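Local coordinates for protein pullulanase (Klebsiella oxytoca, PDB 2YOC) that hydrolyses the alpha-1,6-glucosidic linkages of pullulan and related alpha-glucans and is a substrate of a type 2 secretion system, at residues Q181-S193 / G202-T214. Numbering follows the deposited sequence.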
loop_
_atom_site.group_PDB
_atom_site.type_symbol
_atom_site.label_atom_id
_atom_site.label_comp_id
_atom_site.label_asym_id
_atom_site.label_seq_id
_atom_site.Cartn_x
_atom_site.Cartn_y
_atom_site.Cartn_z
ATOM N N GLN B 181 -17.498 41.743 16.465
ATOM C CA GLN B 181 -17.174 41.878 15.038
ATOM C C GLN B 181 -18.292 42.625 14.296
ATOM O O GLN B 181 -19.472 42.257 14.421
ATOM C CB GLN B 181 -16.924 40.491 14.400
ATOM C CG GLN B 181 -16.863 40.479 12.883
ATOM C CD GLN B 181 -15.517 40.045 12.396
ATOM O OE1 GLN B 181 -15.248 38.835 12.174
ATOM N NE2 GLN B 181 -14.651 41.033 12.193
ATOM N N ASP B 182 -17.899 43.680 13.536
ATOM C CA ASP B 182 -18.757 44.541 12.723
ATOM C C ASP B 182 -19.778 45.377 13.519
ATOM O O ASP B 182 -20.563 46.117 12.912
ATOM C CB ASP B 182 -19.422 43.754 11.576
ATOM C CG ASP B 182 -18.479 43.030 10.600
ATOM O OD1 ASP B 182 -17.436 43.621 10.227
ATOM O OD2 ASP B 182 -18.835 41.899 10.145
ATOM N N LYS B 183 -19.757 45.296 14.868
ATOM C CA LYS B 183 -20.695 46.041 15.717
ATOM C C LYS B 183 -20.307 47.519 15.807
ATOM O O LYS B 183 -19.104 47.811 15.840
ATOM C CB LYS B 183 -20.851 45.383 17.096
ATOM C CG LYS B 183 -21.177 43.885 17.039
ATOM C CD LYS B 183 -22.436 43.593 16.233
ATOM C CE LYS B 183 -22.825 42.142 16.214
ATOM N NZ LYS B 183 -23.117 41.612 17.573
ATOM N N PRO B 184 -21.300 48.460 15.746
ATOM C CA PRO B 184 -20.968 49.909 15.769
ATOM C C PRO B 184 -20.315 50.405 17.072
ATOM O O PRO B 184 -19.343 51.173 17.020
ATOM C CB PRO B 184 -22.311 50.596 15.473
ATOM C CG PRO B 184 -23.338 49.629 15.859
ATOM C CD PRO B 184 -22.765 48.252 15.672
ATOM N N ILE B 185 -20.819 49.929 18.232
ATOM C CA ILE B 185 -20.248 50.254 19.538
ATOM C C ILE B 185 -19.546 49.010 20.149
ATOM O O ILE B 185 -20.191 47.973 20.367
ATOM C CB ILE B 185 -21.288 50.911 20.503
ATOM C CG1 ILE B 185 -21.779 52.298 20.003
ATOM C CG2 ILE B 185 -20.748 50.980 21.936
ATOM C CD1 ILE B 185 -20.648 53.439 19.836
ATOM N N VAL B 186 -18.212 49.124 20.386
ATOM C CA VAL B 186 -17.392 48.069 21.013
ATOM C C VAL B 186 -16.599 48.718 22.137
ATOM O O VAL B 186 -15.782 49.615 21.891
ATOM C CB VAL B 186 -16.515 47.236 20.017
ATOM C CG1 VAL B 186 -15.570 46.302 20.760
ATOM C CG2 VAL B 186 -17.385 46.432 19.053
ATOM N N ARG B 187 -16.879 48.299 23.378
ATOM C CA ARG B 187 -16.218 48.905 24.539
ATOM C C ARG B 187 -15.727 47.937 25.594
ATOM O O ARG B 187 -16.302 46.858 25.778
ATOM C CB ARG B 187 -17.167 49.888 25.227
ATOM C CG ARG B 187 -17.387 51.178 24.481
ATOM C CD ARG B 187 -18.695 51.788 24.942
ATOM N NE ARG B 187 -19.004 53.024 24.231
ATOM C CZ ARG B 187 -20.017 53.826 24.540
ATOM N NH1 ARG B 187 -20.816 53.538 25.564
ATOM N NH2 ARG B 187 -20.244 54.920 23.824
ATOM N N LEU B 188 -14.717 48.377 26.359
ATOM C CA LEU B 188 -14.241 47.607 27.493
ATOM C C LEU B 188 -14.632 48.307 28.806
ATOM O O LEU B 188 -13.931 49.202 29.267
ATOM C CB LEU B 188 -12.737 47.281 27.410
ATOM C CG LEU B 188 -12.162 46.377 28.503
ATOM C CD1 LEU B 188 -12.826 45.022 28.506
ATOM C CD2 LEU B 188 -10.668 46.230 28.337
ATOM N N TYR B 189 -15.785 47.914 29.368
ATOM C CA TYR B 189 -16.288 48.431 30.637
ATOM C C TYR B 189 -15.517 47.771 31.772
ATOM O O TYR B 189 -15.086 46.621 31.634
ATOM C CB TYR B 189 -17.805 48.164 30.776
ATOM C CG TYR B 189 -18.663 49.129 29.976
ATOM C CD1 TYR B 189 -18.784 49.004 28.590
ATOM C CD2 TYR B 189 -19.328 50.183 30.599
ATOM C CE1 TYR B 189 -19.546 49.907 27.846
ATOM C CE2 TYR B 189 -20.097 51.089 29.868
ATOM C CZ TYR B 189 -20.197 50.952 28.488
ATOM O OH TYR B 189 -20.960 51.849 27.772
ATOM N N TYR B 190 -15.328 48.500 32.888
ATOM C CA TYR B 190 -14.594 48.014 34.060
ATOM C C TYR B 190 -15.128 48.577 35.384
ATOM O O TYR B 190 -15.682 49.670 35.410
ATOM C CB TYR B 190 -13.081 48.296 33.911
ATOM C CG TYR B 190 -12.737 49.761 33.726
ATOM C CD1 TYR B 190 -12.746 50.348 32.459
ATOM C CD2 TYR B 190 -12.388 50.562 34.814
ATOM C CE1 TYR B 190 -12.455 51.703 32.283
ATOM C CE2 TYR B 190 -12.054 51.909 34.644
ATOM C CZ TYR B 190 -12.092 52.475 33.374
ATOM O OH TYR B 190 -11.791 53.803 33.189
ATOM N N SER B 191 -14.961 47.816 36.476
ATOM C CA SER B 191 -15.334 48.179 37.847
ATOM C C SER B 191 -14.366 47.525 38.816
ATOM O O SER B 191 -14.181 46.296 38.797
ATOM C CB SER B 191 -16.772 47.787 38.179
ATOM O OG SER B 191 -17.144 48.195 39.489
ATOM N N HIS B 192 -13.723 48.365 39.641
ATOM C CA HIS B 192 -12.736 47.899 40.590
ATOM C C HIS B 192 -13.342 47.059 41.694
ATOM O O HIS B 192 -12.868 45.938 41.927
ATOM C CB HIS B 192 -11.981 49.095 41.170
ATOM C CG HIS B 192 -10.954 48.736 42.205
ATOM N ND1 HIS B 192 -11.270 48.701 43.560
ATOM C CD2 HIS B 192 -9.636 48.455 42.056
ATOM C CE1 HIS B 192 -10.149 48.369 44.180
ATOM N NE2 HIS B 192 -9.135 48.228 43.318
ATOM N N SER B 193 -14.382 47.600 42.370
ATOM C CA SER B 193 -14.963 46.947 43.529
ATOM C C SER B 193 -16.343 46.336 43.366
ATOM O O SER B 193 -16.852 45.725 44.319
ATOM C CB SER B 193 -14.921 47.892 44.715
ATOM O OG SER B 193 -13.577 48.179 45.069
ATOM N N GLY B 202 -31.619 50.805 33.539
ATOM C CA GLY B 202 -31.089 49.876 32.543
ATOM C C GLY B 202 -29.949 50.453 31.727
ATOM O O GLY B 202 -29.803 50.107 30.552
ATOM N N LYS B 203 -29.123 51.329 32.350
ATOM C CA LYS B 203 -27.958 51.969 31.728
ATOM C C LYS B 203 -26.629 51.423 32.285
ATOM O O LYS B 203 -26.523 51.072 33.465
ATOM C CB LYS B 203 -27.993 53.493 31.912
ATOM C CG LYS B 203 -29.118 54.218 31.201
ATOM C CD LYS B 203 -28.945 55.725 31.375
ATOM C CE LYS B 203 -30.124 56.527 30.876
ATOM N NZ LYS B 203 -29.833 57.981 30.865
ATOM N N PHE B 204 -25.614 51.386 31.419
ATOM C CA PHE B 204 -24.271 50.957 31.764
ATOM C C PHE B 204 -23.496 52.230 31.984
ATOM O O PHE B 204 -23.019 52.877 31.041
ATOM C CB PHE B 204 -23.670 50.029 30.694
ATOM C CG PHE B 204 -24.370 48.683 30.644
ATOM C CD1 PHE B 204 -25.557 48.521 29.938
ATOM C CD2 PHE B 204 -23.850 47.584 31.316
ATOM C CE1 PHE B 204 -26.205 47.282 29.905
ATOM C CE2 PHE B 204 -24.501 46.344 31.276
ATOM C CZ PHE B 204 -25.670 46.200 30.573
ATOM N N THR B 205 -23.494 52.629 33.267
ATOM C CA THR B 205 -22.896 53.832 33.855
ATOM C C THR B 205 -21.411 53.667 34.264
ATOM O O THR B 205 -20.725 54.682 34.465
ATOM C CB THR B 205 -23.723 54.226 35.059
ATOM O OG1 THR B 205 -23.816 53.078 35.910
ATOM C CG2 THR B 205 -25.105 54.694 34.674
ATOM N N ASP B 206 -20.937 52.393 34.427
ATOM C CA ASP B 206 -19.550 52.051 34.780
ATOM C C ASP B 206 -18.587 52.606 33.749
ATOM O O ASP B 206 -18.916 52.705 32.567
ATOM C CB ASP B 206 -19.328 50.536 34.876
ATOM C CG ASP B 206 -20.199 49.801 35.860
ATOM O OD1 ASP B 206 -19.892 49.856 37.073
ATOM O OD2 ASP B 206 -21.012 48.968 35.417
ATOM N N ARG B 207 -17.393 52.972 34.197
ATOM C CA ARG B 207 -16.328 53.514 33.360
ATOM C C ARG B 207 -16.034 52.527 32.192
ATOM O O ARG B 207 -16.219 51.322 32.354
ATOM C CB ARG B 207 -15.062 53.656 34.227
ATOM C CG ARG B 207 -15.049 54.749 35.311
ATOM C CD ARG B 207 -13.851 55.691 35.163
ATOM N NE ARG B 207 -13.851 56.355 33.850
ATOM C CZ ARG B 207 -13.017 57.325 33.476
ATOM N NH1 ARG B 207 -12.092 57.779 34.317
ATOM N NH2 ARG B 207 -13.101 57.846 32.258
ATOM N N TYR B 208 -15.594 53.021 31.033
ATOM C CA TYR B 208 -15.267 52.133 29.915
ATOM C C TYR B 208 -14.117 52.690 29.119
ATOM O O TYR B 208 -13.636 53.776 29.432
ATOM C CB TYR B 208 -16.481 51.859 28.998
ATOM C CG TYR B 208 -17.115 53.095 28.399
ATOM C CD1 TYR B 208 -18.121 53.784 29.073
ATOM C CD2 TYR B 208 -16.696 53.594 27.168
ATOM C CE1 TYR B 208 -18.694 54.935 28.539
ATOM C CE2 TYR B 208 -17.280 54.735 26.610
ATOM C CZ TYR B 208 -18.277 55.406 27.302
ATOM O OH TYR B 208 -18.850 56.551 26.789
ATOM N N LEU B 209 -13.680 51.942 28.089
ATOM C CA LEU B 209 -12.665 52.353 27.121
ATOM C C LEU B 209 -13.232 52.042 25.731
ATOM O O LEU B 209 -13.904 51.011 25.552
ATOM C CB LEU B 209 -11.340 51.602 27.278
ATOM C CG LEU B 209 -10.640 51.492 28.627
ATOM C CD1 LEU B 209 -9.412 50.631 28.483
ATOM C CD2 LEU B 209 -10.235 52.846 29.179
ATOM N N LYS B 210 -12.966 52.915 24.752
ATOM C CA LYS B 210 -13.466 52.675 23.410
ATOM C C LYS B 210 -12.507 51.762 22.634
ATOM O O LYS B 210 -11.294 52.001 22.597
ATOM C CB LYS B 210 -13.804 53.998 22.675
ATOM C CG LYS B 210 -14.305 53.873 21.219
ATOM C CD LYS B 210 -15.795 53.465 21.084
ATOM C CE LYS B 210 -16.163 52.990 19.686
ATOM N NZ LYS B 210 -16.220 51.500 19.577
ATOM N N LEU B 211 -13.051 50.685 22.063
ATOM C CA LEU B 211 -12.237 49.764 21.285
ATOM C C LEU B 211 -12.394 50.041 19.786
ATOM O O LEU B 211 -13.469 50.436 19.339
ATOM C CB LEU B 211 -12.522 48.294 21.649
ATOM C CG LEU B 211 -12.401 47.936 23.116
ATOM C CD1 LEU B 211 -12.915 46.556 23.358
ATOM C CD2 LEU B 211 -10.955 48.046 23.595
ATOM N N THR B 212 -11.308 49.907 19.030
ATOM C CA THR B 212 -11.290 50.207 17.600
ATOM C C THR B 212 -10.877 48.962 16.851
ATOM O O THR B 212 -9.929 48.296 17.291
ATOM C CB THR B 212 -10.334 51.385 17.276
ATOM O OG1 THR B 212 -8.985 50.899 17.192
ATOM C CG2 THR B 212 -10.445 52.573 18.278
ATOM N N PRO B 213 -11.529 48.630 15.710
ATOM C CA PRO B 213 -11.129 47.421 14.973
ATOM C C PRO B 213 -9.685 47.457 14.479
ATOM O O PRO B 213 -9.213 48.475 13.959
ATOM C CB PRO B 213 -12.134 47.361 13.824
ATOM C CG PRO B 213 -12.632 48.759 13.676
ATOM C CD PRO B 213 -12.660 49.309 15.049
ATOM N N THR B 214 -8.968 46.363 14.725
ATOM C CA THR B 214 -7.576 46.175 14.302
ATOM C C THR B 214 -7.356 44.767 13.775
ATOM O O THR B 214 -8.292 43.967 13.707
ATOM C CB THR B 214 -6.566 46.613 15.391
ATOM O OG1 THR B 214 -5.280 46.770 14.780
ATOM C CG2 THR B 214 -6.510 45.653 16.599
#
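Leu188 and Leu209 exchange backbone bonds where strand 185-191 pairs with residues 207-211 in antiparallel fashion. Leu188 N gives to Leu209 O (2.9 Å), while the return bond from Leu209 N to Leu188 O is more bent, 130° at the hydrogen. Tyr190 N gives to Arg207 O, 3.0 Å away. Val186 O is gripped twice: Leu211 N and the ammonium NZ of Lys210, 3.0 Å from that oxygen, reach it from opposite faces of its plane. The Lys210 side chain starts away from the strand, then turns back about CB-CG (chi2 79°) and again about CD-CE; its NZ also gives to Leu211 O.

Arg187, Tyr189 and Tyr208 share one face. The guanidinium of Arg187 lies flat on the Tyr208 ring, planes 11° apart, in an off-centre cation-pi stack, and its NH1 gives in plane to Tyr189 OH (2.8 Å). Tyr208 CB sits over the centre of the Tyr189 ring in a CH-pi contact. On the other face, Arg207 CB lies over the Tyr190 ring, again CH-pi.

Among apolar groups, Leu211 CD1 meets Val186 CG1 at 3.7 Å, beside Phe233.

With Asp20 and Val21 holding Tyr208 OH and Arg187 NH2, respectively, the Arg187 charge is buried yet bonded, tying this edge of the N2-domain sheet to the N-terminal segment.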